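Local coordinates for pyoverdine biosynthesis protein PvcB (Pseudomonas aeruginosa, PDB 4YLM) that catalyses the 2-oxoglutarate-dependent oxidation of tyrosine isonitrile in paerucumarin biosynthesis, probably with an iron(II) cofactor, at residues L158-R163 with P221-E226; L51-H56 with H280-L285; H261-F266 with A270-R275; E81-P86 with T120-Q125. All blocks are in the same frame, centred on the assembly; numbering follows the deposited sequence.

Interaction 1: L158-R163 with P221-E226; sequences LELWRR and PEQRGE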
loop_
_atom_site.group_PDB
_atom_site.type_symbol
_atom_site.label_atom_id
_atom_site.label_comp_id
_atom_site.label_asym_id
_atom_site.label_seq_id
_atom_site.Cartn_x
_atom_site.Cartn_y
_atom_site.Cartn_z
ATOM N N LEU A 158 -9.275 34.958 -0.028
ATOM C CA LEU A 158 -9.927 33.740 -0.491
ATOM C C LEU A 158 -11.120 34.034 -1.413
ATOM O O LEU A 158 -11.280 33.396 -2.463
ATOM C CB LEU A 158 -10.364 32.912 0.721
ATOM C CG LEU A 158 -10.842 31.477 0.515
ATOM C CD1 LEU A 158 -9.772 30.639 -0.215
ATOM C CD2 LEU A 158 -11.197 30.861 1.863
ATOM N N GLU A 159 -11.958 34.992 -1.012
ATOM C CA GLU A 159 -13.093 35.424 -1.835
ATOM C C GLU A 159 -12.639 35.885 -3.224
ATOM O O GLU A 159 -13.249 35.544 -4.238
ATOM C CB GLU A 159 -13.867 36.553 -1.137
ATOM N N LEU A 160 -11.569 36.664 -3.268
ATOM C CA LEU A 160 -10.995 37.081 -4.547
ATOM C C LEU A 160 -10.521 35.874 -5.386
ATOM O O LEU A 160 -10.860 35.756 -6.567
ATOM C CB LEU A 160 -9.844 38.068 -4.317
ATOM C CG LEU A 160 -9.283 38.815 -5.533
ATOM C CD1 LEU A 160 -10.346 39.705 -6.162
ATOM C CD2 LEU A 160 -8.056 39.630 -5.143
ATOM N N TRP A 161 -9.747 34.978 -4.776
ATOM C CA TRP A 161 -9.230 33.814 -5.506
ATOM C C TRP A 161 -10.353 33.014 -6.139
ATOM O O TRP A 161 -10.241 32.548 -7.278
ATOM C CB TRP A 161 -8.442 32.888 -4.580
ATOM C CG TRP A 161 -7.212 33.484 -4.006
ATOM C CD1 TRP A 161 -6.749 34.750 -4.195
ATOM C CD2 TRP A 161 -6.272 32.834 -3.140
ATOM N NE1 TRP A 161 -5.581 34.933 -3.494
ATOM C CE2 TRP A 161 -5.272 33.770 -2.835
ATOM C CE3 TRP A 161 -6.182 31.544 -2.595
ATOM C CZ2 TRP A 161 -4.196 33.466 -2.010
ATOM C CZ3 TRP A 161 -5.119 31.250 -1.769
ATOM C CH2 TRP A 161 -4.136 32.201 -1.490
ATOM N N ARG A 162 -11.438 32.851 -5.390
ATOM C CA ARG A 162 -12.551 32.011 -5.826
ATOM C C ARG A 162 -13.291 32.521 -7.055
ATOM O O ARG A 162 -13.963 31.751 -7.736
ATOM C CB ARG A 162 -13.540 31.783 -4.680
ATOM C CG ARG A 162 -13.025 30.820 -3.620
ATOM C CD ARG A 162 -13.967 30.760 -2.439
ATOM N NE ARG A 162 -13.599 29.715 -1.489
ATOM C CZ ARG A 162 -13.939 29.728 -0.204
ATOM N NH1 ARG A 162 -14.642 30.743 0.286
ATOM N NH2 ARG A 162 -13.571 28.735 0.596
ATOM N N ARG A 163 -13.194 33.811 -7.349
ATOM C CA ARG A 163 -13.856 34.293 -8.559
ATOM C C ARG A 163 -12.903 34.463 -9.745
ATOM O O ARG A 163 -13.340 34.682 -10.876
ATOM C CB ARG A 163 -14.725 35.535 -8.299
ATOM C CG ARG A 163 -14.107 36.624 -7.435
ATOM C CD ARG A 163 -15.180 37.648 -7.025
ATOM N NE ARG A 163 -14.613 38.941 -6.641
ATOM C CZ ARG A 163 -14.554 40.005 -7.441
ATOM N NH1 ARG A 163 -15.035 39.944 -8.677
ATOM N NH2 ARG A 163 -14.016 41.139 -7.003
ATOM N N PRO A 221 -10.192 44.611 -13.297
ATOM C CA PRO A 221 -8.799 44.868 -13.675
ATOM C C PRO A 221 -8.025 45.537 -12.548
ATOM O O PRO A 221 -6.832 45.277 -12.380
ATOM C CB PRO A 221 -8.933 45.821 -14.866
ATOM C CG PRO A 221 -10.253 45.487 -15.456
ATOM C CD PRO A 221 -11.141 45.151 -14.286
ATOM N N GLU A 222 -8.705 46.381 -11.779
ATOM C CA GLU A 222 -8.080 47.044 -10.640
ATOM C C GLU A 222 -7.680 46.044 -9.558
ATOM O O GLU A 222 -6.897 46.364 -8.662
ATOM C CB GLU A 222 -9.016 48.100 -10.043
ATOM C CG GLU A 222 -9.411 49.206 -11.005
ATOM C CD GLU A 222 -10.591 48.830 -11.883
ATOM O OE1 GLU A 222 -10.701 49.390 -12.996
ATOM O OE2 GLU A 222 -11.413 47.988 -11.455
ATOM N N GLN A 223 -8.220 44.831 -9.645
ATOM C CA GLN A 223 -7.948 43.808 -8.638
ATOM C C GLN A 223 -6.841 42.826 -9.028
ATOM O O GLN A 223 -6.433 41.999 -8.211
ATOM C CB GLN A 223 -9.227 43.047 -8.296
ATOM C CG GLN A 223 -10.152 43.804 -7.375
ATOM C CD GLN A 223 -11.496 43.141 -7.264
ATOM O OE1 GLN A 223 -12.041 42.655 -8.257
ATOM N NE2 GLN A 223 -12.036 43.097 -6.054
ATOM N N ARG A 224 -6.357 42.918 -10.264
ATOM C CA ARG A 224 -5.262 42.067 -10.720
ATOM C C ARG A 224 -4.071 42.139 -9.773
ATOM O O ARG A 224 -3.516 41.115 -9.369
ATOM C CB ARG A 224 -4.809 42.466 -12.125
ATOM C CG ARG A 224 -3.525 41.764 -12.570
ATOM C CD ARG A 224 -2.893 42.448 -13.779
ATOM N NE ARG A 224 -1.688 41.752 -14.229
ATOM C CZ ARG A 224 -1.691 40.759 -15.113
ATOM N NH1 ARG A 224 -2.838 40.341 -15.642
ATOM N NH2 ARG A 224 -0.553 40.180 -15.465
ATOM N N GLY A 225 -3.672 43.357 -9.431
ATOM C CA GLY A 225 -2.526 43.563 -8.567
ATOM C C GLY A 225 -2.662 42.851 -7.234
ATOM O O GLY A 225 -1.688 42.316 -6.705
ATOM N N GLU A 226 -3.875 42.831 -6.691
ATOM C CA GLU A 226 -4.100 42.237 -5.382
ATOM C C GLU A 226 -4.197 40.710 -5.450
ATOM O O GLU A 226 -3.827 40.015 -4.505
ATOM C CB GLU A 226 -5.352 42.815 -4.725
ATOM C CG GLU A 226 -5.582 42.298 -3.304
ATOM C CD GLU A 226 -4.318 42.356 -2.445
ATOM O OE1 GLU A 226 -3.536 43.327 -2.580
ATOM O OE2 GLU A 226 -4.102 41.424 -1.637
#
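Leu-160 and Gln-223 make most of this contact, with Arg-163 at its rim. The leucine sends its two methyl branches to different partners. CD1 lies against the amide end of Gln-223, with CD1 to the glutamine CD at 3.8 Å. CD2 turns to Glu-226, where it sits 4.1 Å from CG of that residue and also touches its backbone. Leu-160 has CG anti to the backbone N (chi1 -169°), which carries both methyls out toward the 221-226 segment.

Gln-223 reaches back with an extended chain. Its amide meets the guanidinium of Arg-163, and the two planes are 53° apart. Arg-163 NH2 gives a weak hydrogen bond to Gln-223 OE1, 2.8 Å long and bent to 119° at the hydrogen. Gln-223 NE2 is also close to Arg-163 NH2, but both are donors and do not bond. The stronger partner of OE1 is the backbone N of Ala-220, which ties the amide to its own loop.

The contact lies away from the probable iron site. Leu-160 packs on the amide of Gln-223 and on Glu-226, and Arg-163 adds a weak polar link. Together they join helix 155-163 to the 221-226 segment that leads into helix 224-235. Ile-219 of the preceding loop touches both Leu-160 and Arg-163. Trp-161 packs farther along helix 224-235, on Leu-227, Leu-231 and Cys-234, and also meets Leu-150 of helix 146-152.

Interaction 2: L51-H56 with H280-L285; sequences LARSHH and HAEPAL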
loop_
_atom_site.group_PDB
_atom_site.type_symbol
_atom_site.label_atom_id
_atom_site.label_comp_id
_atom_site.label_asym_id
_atom_site.label_seq_id
_atom_site.Cartn_x
_atom_site.Cartn_y
_atom_site.Cartn_z
ATOM N N LEU A 51 2.712 7.622 -0.505
ATOM C CA LEU A 51 3.339 8.709 0.247
ATOM C C LEU A 51 3.397 10.009 -0.567
ATOM O O LEU A 51 3.166 11.085 -0.025
ATOM C CB LEU A 51 4.753 8.325 0.698
ATOM C CG LEU A 51 4.887 7.144 1.670
ATOM C CD1 LEU A 51 6.362 6.801 1.898
ATOM C CD2 LEU A 51 4.156 7.423 2.989
ATOM N N ALA A 52 3.714 9.904 -1.857
ATOM C CA ALA A 52 3.770 11.085 -2.710
ATOM C C ALA A 52 2.409 11.757 -2.787
ATOM O O ALA A 52 2.308 12.983 -2.845
ATOM C CB ALA A 52 4.284 10.729 -4.122
ATOM N N ARG A 53 1.349 10.961 -2.779
ATOM C CA ARG A 53 0.019 11.540 -2.866
ATOM C C ARG A 53 -0.422 12.291 -1.600
ATOM O O ARG A 53 -1.215 13.230 -1.682
ATOM C CB ARG A 53 -0.999 10.472 -3.257
ATOM C CG ARG A 53 -0.930 10.152 -4.734
ATOM C CD ARG A 53 -1.666 8.867 -5.074
ATOM N NE ARG A 53 -1.731 8.679 -6.519
ATOM C CZ ARG A 53 -1.731 7.488 -7.108
ATOM N NH1 ARG A 53 -1.670 6.385 -6.370
ATOM N NH2 ARG A 53 -1.784 7.406 -8.431
ATOM N N SER A 54 0.080 11.882 -0.435
ATOM C CA SER A 54 -0.364 12.510 0.821
ATOM C C SER A 54 0.637 13.544 1.349
ATOM O O SER A 54 0.248 14.535 1.968
ATOM C CB SER A 54 -0.606 11.445 1.890
ATOM O OG SER A 54 0.612 10.737 2.116
ATOM N N HIS A 55 1.924 13.312 1.100
ATOM C CA HIS A 55 2.960 14.242 1.521
ATOM C C HIS A 55 3.350 15.202 0.385
ATOM O O HIS A 55 4.022 16.199 0.631
ATOM C CB HIS A 55 4.208 13.493 1.984
ATOM C CG HIS A 55 4.006 12.655 3.214
ATOM N ND1 HIS A 55 4.013 13.186 4.487
ATOM C CD2 HIS A 55 3.837 11.319 3.364
ATOM C CE1 HIS A 55 3.846 12.214 5.367
ATOM N NE2 HIS A 55 3.724 11.072 4.712
ATOM N N HIS A 56 2.966 14.858 -0.849
ATOM C CA HIS A 56 3.149 15.707 -2.050
ATOM C C HIS A 56 4.563 15.840 -2.601
ATOM O O HIS A 56 4.746 16.060 -3.799
ATOM C CB HIS A 56 2.498 17.096 -1.862
ATOM C CG HIS A 56 1.087 17.019 -1.373
ATOM N ND1 HIS A 56 0.120 16.278 -2.019
ATOM C CD2 HIS A 56 0.482 17.564 -0.287
ATOM C CE1 HIS A 56 -1.022 16.375 -1.358
ATOM N NE2 HIS A 56 -0.829 17.147 -0.302
ATOM N N HIS A 280 2.131 9.216 -15.694
ATOM C CA HIS A 280 0.720 9.502 -15.911
ATOM C C HIS A 280 -0.072 9.270 -14.632
ATOM O O HIS A 280 0.326 8.476 -13.781
ATOM C CB HIS A 280 0.155 8.572 -16.987
ATOM C CG HIS A 280 0.367 9.059 -18.387
ATOM N ND1 HIS A 280 -0.177 10.236 -18.857
ATOM C CD2 HIS A 280 1.054 8.522 -19.425
ATOM C CE1 HIS A 280 0.163 10.402 -20.122
ATOM N NE2 HIS A 280 0.904 9.371 -20.493
ATOM N N ALA A 281 -1.188 9.972 -14.512
ATOM C CA ALA A 281 -2.218 9.637 -13.533
ATOM C C ALA A 281 -2.830 8.271 -13.871
ATOM O O ALA A 281 -2.558 7.708 -14.935
ATOM C CB ALA A 281 -3.304 10.734 -13.519
ATOM N N GLU A 282 -3.645 7.737 -12.962
ATOM C CA GLU A 282 -4.212 6.397 -13.111
ATOM C C GLU A 282 -5.729 6.479 -13.112
ATOM O O GLU A 282 -6.342 6.553 -12.052
ATOM C CB GLU A 282 -3.791 5.488 -11.954
ATOM C CG GLU A 282 -2.323 5.143 -11.883
ATOM C CD GLU A 282 -1.999 4.333 -10.640
ATOM O OE1 GLU A 282 -1.770 3.114 -10.767
ATOM O OE2 GLU A 282 -1.987 4.910 -9.533
ATOM N N PRO A 283 -6.337 6.467 -14.304
ATOM C CA PRO A 283 -5.594 6.341 -15.555
ATOM C C PRO A 283 -5.194 7.717 -16.076
ATOM O O PRO A 283 -5.455 8.733 -15.420
ATOM C CB PRO A 283 -6.623 5.697 -16.484
ATOM C CG PRO A 283 -7.929 6.330 -16.040
ATOM C CD PRO A 283 -7.794 6.537 -14.532
ATOM N N ALA A 284 -4.575 7.754 -17.251
ATOM C CA ALA A 284 -4.044 9.014 -17.776
ATOM C C ALA A 284 -5.057 10.152 -17.678
ATOM O O ALA A 284 -6.246 9.962 -17.917
ATOM C CB ALA A 284 -3.545 8.838 -19.211
ATOM N N LEU A 285 -4.580 11.341 -17.326
ATOM C CA LEU A 285 -5.468 12.479 -17.094
ATOM C C LEU A 285 -5.562 13.419 -18.300
ATOM O O LEU A 285 -4.614 14.140 -18.612
ATOM C CB LEU A 285 -4.988 13.290 -15.882
ATOM C CG LEU A 285 -5.726 14.606 -15.621
ATOM C CD1 LEU A 285 -7.207 14.347 -15.400
ATOM C CD2 LEU A 285 -5.123 15.352 -14.424
#
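Arg-53 and Glu-282 meet in a single salt bridge. The two side chains cross at about a right angle, yet their charged groups lie nearly flat with each other, the guanidinium and carboxylate planes being 11° apart. The bond runs from Arg-53 NH2 to Glu-282 OE2 at 2.7 Å. It is almost straight, 172° at the hydrogen. The carboxylate comes in at the edge of the guanidinium, in its plane, and OE2 accepts through its anti lone pair. The bridge is therefore end-on through one oxygen and not a two-pronged pair. Both chains are extended beyond CG, which lets them span a backbone separation of 11.1 Å between Arg-53 CA and Ala-281 CA.

Arg-53 has a second acidic partner: its NE forms a salt bridge with Glu-123, so two carboxylates hold the guanidinium. This surface contact ties helix 45-55 to the corner that strand 272-286 turns at Glu-282 and Pro-283. Strand 120-131 supplies Glu-123 and also Phe-124, which packs on Arg-53 and Ala-52.

Interaction 3: H261-F266 with A270-R275; sequences HGREAF and APRHLR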
loop_
_atom_site.group_PDB
_atom_site.type_symbol
_atom_site.label_atom_id
_atom_site.label_comp_id
_atom_site.label_asym_id
_atom_site.label_seq_id
_atom_site.Cartn_x
_atom_site.Cartn_y
_atom_site.Cartn_z
ATOM N N HIS A 261 5.517 24.437 -9.053
ATOM C CA HIS A 261 6.954 24.387 -8.911
ATOM C C HIS A 261 7.600 25.469 -9.760
ATOM O O HIS A 261 6.988 26.016 -10.675
ATOM C CB HIS A 261 7.468 23.010 -9.339
ATOM C CG HIS A 261 7.340 22.763 -10.807
ATOM N ND1 HIS A 261 8.392 22.929 -11.683
ATOM C CD2 HIS A 261 6.276 22.394 -11.560
ATOM C CE1 HIS A 261 7.987 22.659 -12.911
ATOM N NE2 HIS A 261 6.708 22.327 -12.865
ATOM N N GLY A 262 8.845 25.778 -9.453
ATOM C CA GLY A 262 9.547 26.788 -10.214
ATOM C C GLY A 262 11.002 26.732 -9.867
ATOM O O GLY A 262 11.524 25.662 -9.549
ATOM N N ARG A 263 11.655 27.890 -9.905
ATOM C CA ARG A 263 13.081 27.940 -9.654
ATOM C C ARG A 263 13.566 29.300 -9.161
ATOM O O ARG A 263 13.254 30.348 -9.730
ATOM C CB ARG A 263 13.866 27.549 -10.900
ATOM C CG ARG A 263 15.340 27.347 -10.603
ATOM C CD ARG A 263 16.151 27.155 -11.866
ATOM N NE ARG A 263 17.559 26.953 -11.542
ATOM C CZ ARG A 263 18.470 26.536 -12.414
ATOM N NH1 ARG A 263 18.111 26.278 -13.666
ATOM N NH2 ARG A 263 19.734 26.375 -12.034
ATOM N N GLU A 264 14.367 29.241 -8.112
ATOM C CA GLU A 264 14.868 30.400 -7.404
ATOM C C GLU A 264 15.910 31.092 -8.275
ATOM O O GLU A 264 16.640 30.440 -9.025
ATOM C CB GLU A 264 15.483 29.892 -6.098
ATOM C CG GLU A 264 16.180 30.889 -5.219
ATOM C CD GLU A 264 16.855 30.204 -4.042
ATOM O OE1 GLU A 264 17.531 29.171 -4.253
ATOM O OE2 GLU A 264 16.705 30.690 -2.904
ATOM N N ALA A 265 15.961 32.418 -8.195
ATOM C CA ALA A 265 16.950 33.185 -8.943
ATOM C C ALA A 265 18.372 32.789 -8.547
ATOM O O ALA A 265 18.632 32.430 -7.399
ATOM C CB ALA A 265 16.733 34.678 -8.720
ATOM N N PHE A 266 19.297 32.853 -9.494
ATOM C CA PHE A 266 20.688 32.551 -9.184
ATOM C C PHE A 266 21.640 33.651 -9.641
ATOM O O PHE A 266 21.392 34.338 -10.636
ATOM C CB PHE A 266 21.097 31.211 -9.792
ATOM C CG PHE A 266 20.613 31.018 -11.194
ATOM C CD1 PHE A 266 19.317 30.594 -11.439
ATOM C CD2 PHE A 266 21.450 31.261 -12.268
ATOM C CE1 PHE A 266 18.864 30.413 -12.732
ATOM C CE2 PHE A 266 21.002 31.088 -13.564
ATOM C CZ PHE A 266 19.708 30.665 -13.798
ATOM N N ALA A 270 25.615 26.913 -10.701
ATOM C CA ALA A 270 26.554 25.853 -10.345
ATOM C C ALA A 270 26.409 24.669 -11.300
ATOM O O ALA A 270 25.412 24.564 -12.006
ATOM C CB ALA A 270 26.345 25.416 -8.907
ATOM N N PRO A 271 27.414 23.791 -11.339
ATOM C CA PRO A 271 27.370 22.615 -12.211
ATOM C C PRO A 271 26.386 21.577 -11.660
ATOM O O PRO A 271 26.457 21.227 -10.479
ATOM C CB PRO A 271 28.795 22.086 -12.147
ATOM C CG PRO A 271 29.322 22.578 -10.858
ATOM C CD PRO A 271 28.684 23.891 -10.605
ATOM N N ARG A 272 25.480 21.094 -12.502
ATOM C CA ARG A 272 24.408 20.241 -12.015
ATOM C C ARG A 272 23.819 19.409 -13.130
ATOM O O ARG A 272 23.628 19.895 -14.242
ATOM C CB ARG A 272 23.308 21.104 -11.408
ATOM C CG ARG A 272 22.266 20.332 -10.630
ATOM C CD ARG A 272 21.358 21.302 -9.912
ATOM N NE ARG A 272 20.332 21.833 -10.802
ATOM C CZ ARG A 272 19.662 22.953 -10.570
ATOM N NH1 ARG A 272 19.936 23.677 -9.488
ATOM N NH2 ARG A 272 18.728 23.351 -11.422
ATOM N N HIS A 273 23.514 18.155 -12.820
ATOM C CA HIS A 273 22.899 17.274 -13.788
ATOM C C HIS A 273 21.665 16.583 -13.181
ATOM O O HIS A 273 21.791 15.766 -12.271
ATOM C CB HIS A 273 23.931 16.251 -14.267
ATOM C CG HIS A 273 23.447 15.375 -15.379
ATOM N ND1 HIS A 273 24.257 14.450 -16.002
ATOM C CD2 HIS A 273 22.233 15.277 -15.973
ATOM C CE1 HIS A 273 23.564 13.823 -16.937
ATOM N NE2 HIS A 273 22.332 14.301 -16.936
ATOM N N LEU A 274 20.482 16.936 -13.679
ATOM C CA LEU A 274 19.232 16.303 -13.268
ATOM C C LEU A 274 18.607 15.583 -14.446
ATOM O O LEU A 274 18.820 15.965 -15.604
ATOM C CB LEU A 274 18.205 17.343 -12.787
ATOM C CG LEU A 274 18.583 18.329 -11.691
ATOM C CD1 LEU A 274 17.390 19.218 -11.391
ATOM C CD2 LEU A 274 19.049 17.591 -10.437
ATOM N N ARG A 275 17.801 14.571 -14.134
ATOM C CA ARG A 275 17.022 13.842 -15.124
ATOM C C ARG A 275 15.577 13.765 -14.656
ATOM O O ARG A 275 15.321 13.408 -13.506
ATOM C CB ARG A 275 17.593 12.429 -15.309
ATOM C CG ARG A 275 18.826 12.395 -16.211
ATOM C CD ARG A 275 19.462 11.021 -16.283
ATOM N NE ARG A 275 20.624 11.094 -17.152
ATOM C CZ ARG A 275 21.713 10.344 -17.035
ATOM N NH1 ARG A 275 21.804 9.420 -16.083
ATOM N NH2 ARG A 275 22.719 10.528 -17.885
#
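Arg-263 and Arg-272 reach toward each other from opposite directions and bring their guanidinium groups together. Arg-272 NH2 lies over one face of the Arg-263 guanidinium, offset toward its rim, 3.2 Å from Arg-263 NH2. The planes are 41° apart, so this is not a parallel stack. Two donors face each other and form no bond. The opposite face of Arg-263 is covered by its own segment: Phe-266 CE1 sits 3.8 Å above the plane, over the centre.

The two chains are shaped differently. Arg-263 is extended from CG to NE. Arg-272 bends at chi3 (81°), which turns its guanidinium across to the other arginine.

Both arginines belong to the cupin-type beta fold of the TfdA family, on strands 259-263 and 272-286, which the short loop between them joins. His-261, two residues before Arg-263, is a probable iron ligand, with His-112 and Asp-114.

Partners farther out hold the two groups. Arg-263 NH1 forms a salt bridge with Glu-95, which probably eases the repulsion. The carbonyl oxygen of Gly-139 is a shared anchor, accepting hydrogen bonds from Arg-263 NE and from Arg-272 NH1. Backbone bonds between Arg-263 and Val-109 and between Glu-264 and Arg-140 hold 261-266, while Trp-246 packs on Arg-272.

Interaction 4: E81-P86 with T120-Q125; sequences EVMLWP and TVPEFQ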
loop_
_atom_site.group_PDB
_atom_site.type_symbol
_atom_site.label_atom_id
_atom_site.label_comp_id
_atom_site.label_asym_id
_atom_site.label_seq_id
_atom_site.Cartn_x
_atom_site.Cartn_y
_atom_site.Cartn_z
ATOM N N GLU A 81 2.803 4.252 -15.277
ATOM C CA GLU A 81 2.755 4.466 -16.727
ATOM C C GLU A 81 3.534 5.723 -17.116
ATOM O O GLU A 81 3.093 6.840 -16.852
ATOM C CB GLU A 81 1.305 4.593 -17.206
ATOM C CG GLU A 81 1.160 4.611 -18.730
ATOM C CD GLU A 81 -0.232 5.050 -19.192
ATOM O OE1 GLU A 81 -0.409 5.255 -20.411
ATOM O OE2 GLU A 81 -1.146 5.200 -18.344
ATOM N N VAL A 82 4.696 5.548 -17.735
ATOM C CA VAL A 82 5.525 6.701 -18.079
ATOM C C VAL A 82 4.820 7.536 -19.136
ATOM O O VAL A 82 4.248 6.996 -20.074
ATOM C CB VAL A 82 6.920 6.274 -18.584
ATOM C CG1 VAL A 82 7.654 7.451 -19.236
ATOM C CG2 VAL A 82 7.748 5.686 -17.440
ATOM N N MET A 83 4.817 8.852 -18.960
ATOM C CA MET A 83 4.345 9.732 -20.010
ATOM C C MET A 83 5.518 10.026 -20.955
ATOM O O MET A 83 6.464 10.739 -20.592
ATOM C CB MET A 83 3.769 11.025 -19.438
ATOM C CG MET A 83 3.153 11.929 -20.497
ATOM S SD MET A 83 2.403 13.444 -19.845
ATOM C CE MET A 83 3.802 14.534 -19.858
ATOM N N LEU A 84 5.456 9.456 -22.155
ATOM C CA LEU A 84 6.563 9.531 -23.101
ATOM C C LEU A 84 6.540 10.810 -23.925
ATOM O O LEU A 84 5.483 11.283 -24.349
ATOM C CB LEU A 84 6.568 8.310 -24.023
ATOM C CG LEU A 84 6.992 6.984 -23.386
ATOM C CD1 LEU A 84 6.737 5.826 -24.349
ATOM C CD2 LEU A 84 8.456 7.019 -22.947
ATOM N N TRP A 85 7.721 11.381 -24.131
ATOM C CA TRP A 85 7.860 12.544 -24.996
ATOM C C TRP A 85 8.525 12.076 -26.290
ATOM O O TRP A 85 8.964 10.931 -26.385
ATOM C CB TRP A 85 8.726 13.601 -24.318
ATOM C CG TRP A 85 8.071 14.301 -23.159
ATOM C CD1 TRP A 85 7.847 13.798 -21.901
ATOM C CD2 TRP A 85 7.581 15.646 -23.145
ATOM N NE1 TRP A 85 7.240 14.751 -21.115
ATOM C CE2 TRP A 85 7.066 15.892 -21.856
ATOM C CE3 TRP A 85 7.526 16.667 -24.101
ATOM C CZ2 TRP A 85 6.497 17.113 -21.504
ATOM C CZ3 TRP A 85 6.961 17.877 -23.747
ATOM C CH2 TRP A 85 6.458 18.092 -22.459
ATOM N N PRO A 86 8.616 12.958 -27.294
ATOM C CA PRO A 86 9.338 12.546 -28.506
ATOM C C PRO A 86 10.766 12.096 -28.198
ATOM O O PRO A 86 11.298 11.221 -28.888
ATOM C CB PRO A 86 9.326 13.811 -29.356
ATOM C CG PRO A 86 8.043 14.491 -28.952
ATOM C CD PRO A 86 7.911 14.238 -27.474
ATOM N N THR A 120 -2.484 15.635 -22.182
ATOM C CA THR A 120 -2.617 14.906 -20.923
ATOM C C THR A 120 -1.640 15.455 -19.883
ATOM O O THR A 120 -0.543 15.904 -20.223
ATOM C CB THR A 120 -2.372 13.396 -21.093
ATOM O OG1 THR A 120 -1.002 13.179 -21.442
ATOM C CG2 THR A 120 -3.261 12.827 -22.181
ATOM N N VAL A 121 -2.055 15.416 -18.621
ATOM C CA VAL A 121 -1.310 16.026 -17.521
ATOM C C VAL A 121 -0.699 14.923 -16.647
ATOM O O VAL A 121 -1.406 14.027 -16.188
ATOM C CB VAL A 121 -2.246 16.959 -16.687
ATOM C CG1 VAL A 121 -1.520 17.547 -15.494
ATOM C CG2 VAL A 121 -2.820 18.075 -17.577
ATOM N N PRO A 122 0.623 14.966 -16.433
ATOM C CA PRO A 122 1.239 13.906 -15.628
ATOM C C PRO A 122 0.896 14.076 -14.152
ATOM O O PRO A 122 0.793 15.209 -13.697
ATOM C CB PRO A 122 2.732 14.137 -15.837
ATOM C CG PRO A 122 2.842 15.620 -16.078
ATOM C CD PRO A 122 1.593 16.001 -16.840
ATOM N N GLU A 123 0.729 12.976 -13.414
ATOM C CA GLU A 123 0.510 13.098 -11.973
ATOM C C GLU A 123 1.805 13.407 -11.223
ATOM O O GLU A 123 1.813 14.229 -10.311
ATOM C CB GLU A 123 -0.174 11.847 -11.382
ATOM C CG GLU A 123 -0.397 11.957 -9.860
ATOM C CD GLU A 123 -1.321 10.879 -9.295
ATOM O OE1 GLU A 123 -1.565 9.868 -9.989
ATOM O OE2 GLU A 123 -1.800 11.050 -8.151
ATOM N N PHE A 124 2.896 12.747 -11.604
ATOM C CA PHE A 124 4.164 12.891 -10.896
ATOM C C PHE A 124 5.304 13.346 -11.795
ATOM O O PHE A 124 5.379 12.964 -12.980
ATOM C CB PHE A 124 4.609 11.555 -10.274
ATOM C CG PHE A 124 3.614 10.950 -9.309
ATOM C CD1 PHE A 124 3.329 11.568 -8.092
ATOM C CD2 PHE A 124 2.974 9.755 -9.618
ATOM C CE1 PHE A 124 2.401 10.991 -7.194
ATOM C CE2 PHE A 124 2.051 9.177 -8.732
ATOM C CZ PHE A 124 1.768 9.796 -7.525
ATOM N N GLN A 125 6.211 14.122 -11.201
ATOM C CA GLN A 125 7.559 14.311 -11.729
ATOM C C GLN A 125 8.494 13.436 -10.888
ATOM O O GLN A 125 8.419 13.446 -9.663
ATOM C CB GLN A 125 8.001 15.780 -11.599
ATOM C CG GLN A 125 7.078 16.814 -12.248
ATOM C CD GLN A 125 7.165 18.175 -11.557
ATOM O OE1 GLN A 125 7.141 18.259 -10.329
ATOM N NE2 GLN A 125 7.293 19.236 -12.339
#
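Met-83 reaches Thr-120 and Pro-122 with CG anti to the backbone N (chi1 -175°) and the next torsion also extended. A bend at chi3 (88°) then turns the methyl CE onto the proline. The contact lies within the main beta sheet of this cupin-clan fold. Strands 82-83 and 120-131 both pair antiparallel with strand 272-286, and Met-83 bridges from one to the other.

CE rests on the proline ring, 4.0 Å from Pro-122 CD and about as far from its CG. The sulfur lies beside the same ring, with SD to Pro-122 CB at 4.1 Å. Met-83 SD also lies 3.8 Å from Thr-120 OG1, the threonine side chain running past the methionine in the opposite direction. These are van der Waals contacts.

His-278 and His-280 of strand 272-286 also touch Met-83, and Leu-118 packs on it from a loop. The side chain of Pro-122 is about 4 Å from that of Asp-114, a probable iron ligand. Gln-125 NE2 donates a hydrogen bond to the same aspartate, so the 120-125 segment approaches the probable metal site at two points. Just past the proline, Glu-123 and Phe-124 form a classic beta bulge opposite Ile-279. The side chains of the bulge pair also meet, with Glu-123 CG 3.7 Å above the plane of the Phe-124 ring, over its centre.

Interactions 2, 3 and 4 gather around strand 272-286, while interaction 1 stands apart, its centre 30 to 32 Å from the centres of the others. Interactions 2 and 3 both use that strand, with centres 24 Å apart on opposite sides of the chain's centre. The centres of interactions 2 and 4 are about 11 Å apart, and backbone bonds pair His-280 with Glu-81 and Leu-285 with Val-121. Along the chain, interactions 4, 1 and 3 follow in series, all within the loop closed by interaction 2. Interactions 3 and 4 meet where His-261 packs on Gln-125. Strands 120-131 and 272-286 thus run between the probable metal site and the side where helix 45-55 packs.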